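Voltage-sensor containing phosphatase (Ciona intestinalis, PDB 3V0F) probably dephosphorylates phosphoinositide lipids under the control of membrane voltage, through a cytoplasmic region that joins a PTEN-like phosphatase domain to a C2 domain. Local coordinates at residues A[152-157]-A[171-176]. The protein carries 1 engineered substitution. Residues are numbered along the deposited sequence; the frame is centred on the assembly and turned at random.
Sequences EALEYF and QGVETA
A water joins the backbone N of Gln171 to the carboxylate of Glu155. It accepts from Gln171 N at 2.9 Å and donates weakly to Glu155 OE1 at 3.0 Å. OE1 also forms a salt bridge with Lys151, one turn back on the same helix. The setting is the phosphatase domain of a PTEN-type enzyme, where the loop leading into helix 176-191 runs beside helix 150-161. No direct hydrogen bond crosses the contact. The backbones come together at Gly172, whose CA lies 5.3 Å from the CA of Leu154. Gly172 has a positive phi (138°), a backbone shape open to it because it has no side chain. With nothing between them, Gly172 CA lies 3.7 Å from Leu154 O. Next along the loop, the side chains of Val173 and Leu154 cross at about a right angle. Methyl CD2 of Leu154 touches CG1 of Val173 at 3.6 Å. Val182 and Ile179 of helix 176-191 extend this apolar patch. Phe157 has CG anti to its backbone N (chi1 174°), and its ring reaches the loop edge-on. Gly172 O is buried and has no hydrogen-bond partner. Gly172 O lies in the plane of the Phe157 ring, at its edge, 3.2 Å from Phe157 CE2.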
# COMPACT_ATOMS: atom_id res chain seq x y z
N GLU A 152 1.60 12.10 -10.88
CA GLU A 152 1.26 11.86 -12.27
C GLU A 152 1.27 10.37 -12.58
O GLU A 152 0.40 9.88 -13.31
CB GLU A 152 2.17 12.62 -13.23
CG GLU A 152 1.91 14.10 -13.21
CD GLU A 152 3.03 14.83 -13.90
OE1 GLU A 152 4.15 14.84 -13.35
OE2 GLU A 152 2.79 15.37 -15.00
N ALA A 153 2.27 9.64 -12.07
CA ALA A 153 2.34 8.20 -12.33
C ALA A 153 1.11 7.48 -11.76
O ALA A 153 0.49 6.65 -12.43
CB ALA A 153 3.61 7.64 -11.73
N LEU A 154 0.76 7.80 -10.51
CA LEU A 154 -0.39 7.19 -9.85
C LEU A 154 -1.70 7.47 -10.59
O LEU A 154 -2.55 6.57 -10.78
CB LEU A 154 -0.52 7.72 -8.43
CG LEU A 154 0.45 7.09 -7.44
CD1 LEU A 154 0.63 8.02 -6.25
CD2 LEU A 154 -0.06 5.73 -7.03
N GLU A 155 -1.88 8.72 -11.01
CA GLU A 155 -3.11 9.08 -11.70
C GLU A 155 -3.20 8.46 -13.09
O GLU A 155 -4.29 8.08 -13.52
CB GLU A 155 -3.30 10.58 -11.65
CG GLU A 155 -3.61 10.93 -10.18
CD GLU A 155 -3.68 12.38 -9.82
OE1 GLU A 155 -3.85 12.65 -8.59
OE2 GLU A 155 -3.58 13.25 -10.72
N TYR A 156 -2.07 8.28 -13.76
CA TYR A 156 -2.03 7.57 -15.02
C TYR A 156 -2.41 6.12 -14.82
O TYR A 156 -3.24 5.58 -15.55
CB TYR A 156 -0.64 7.66 -15.66
CG TYR A 156 -0.54 6.89 -16.94
CD1 TYR A 156 -1.19 7.34 -18.07
CD2 TYR A 156 0.23 5.73 -17.02
CE1 TYR A 156 -1.10 6.66 -19.27
CE2 TYR A 156 0.33 5.03 -18.21
CZ TYR A 156 -0.34 5.50 -19.33
OH TYR A 156 -0.27 4.82 -20.53
N PHE A 157 -1.78 5.46 -13.84
CA PHE A 157 -2.18 4.11 -13.49
C PHE A 157 -3.69 4.03 -13.24
O PHE A 157 -4.38 3.15 -13.77
CB PHE A 157 -1.42 3.60 -12.25
CG PHE A 157 -1.90 2.27 -11.79
CD1 PHE A 157 -1.48 1.12 -12.44
CD2 PHE A 157 -2.83 2.15 -10.76
CE1 PHE A 157 -1.96 -0.13 -12.04
CE2 PHE A 157 -3.31 0.91 -10.37
CZ PHE A 157 -2.86 -0.23 -11.02
N GLN A 171 -7.05 9.27 -7.14
CA GLN A 171 -7.24 8.03 -7.91
C GLN A 171 -5.95 7.25 -8.07
O GLN A 171 -4.89 7.83 -8.26
CB GLN A 171 -7.79 8.36 -9.30
CG GLN A 171 -9.11 9.13 -9.29
CD GLN A 171 -10.20 8.44 -8.47
OE1 GLN A 171 -10.51 7.27 -8.69
NE2 GLN A 171 -10.81 9.18 -7.56
N GLY A 172 -6.07 5.93 -8.04
CA GLY A 172 -4.98 5.06 -8.45
C GLY A 172 -4.76 3.86 -7.56
O GLY A 172 -4.63 2.74 -8.06
N VAL A 173 -4.67 4.08 -6.24
CA VAL A 173 -4.34 3.01 -5.29
C VAL A 173 -5.39 2.96 -4.19
O VAL A 173 -6.37 3.72 -4.22
CB VAL A 173 -2.89 3.09 -4.77
CG1 VAL A 173 -1.91 2.79 -5.91
CG2 VAL A 173 -2.59 4.43 -4.10
N GLU A 174 -5.18 2.09 -3.20
CA GLU A 174 -6.23 1.82 -2.21
C GLU A 174 -6.00 2.46 -0.85
O GLU A 174 -6.97 2.62 -0.09
CB GLU A 174 -6.48 0.33 -2.04
CG GLU A 174 -7.22 -0.26 -3.21
CD GLU A 174 -7.57 -1.71 -3.00
OE1 GLU A 174 -8.67 -2.10 -3.43
OE2 GLU A 174 -6.76 -2.45 -2.40
N THR A 175 -4.76 2.87 -0.55
CA THR A 175 -4.45 3.42 0.77
C THR A 175 -3.59 4.67 0.68
O THR A 175 -2.96 4.96 -0.36
CB THR A 175 -3.78 2.40 1.73
OG1 THR A 175 -2.40 2.28 1.40
CG2 THR A 175 -4.46 1.04 1.67
N ALA A 176 -3.59 5.43 1.77
CA ALA A 176 -2.73 6.60 1.85
C ALA A 176 -1.24 6.24 1.91
O ALA A 176 -0.40 6.95 1.35
CB ALA A 176 -3.13 7.49 3.02
O HOH W 1 -6.68 11.82 -8.50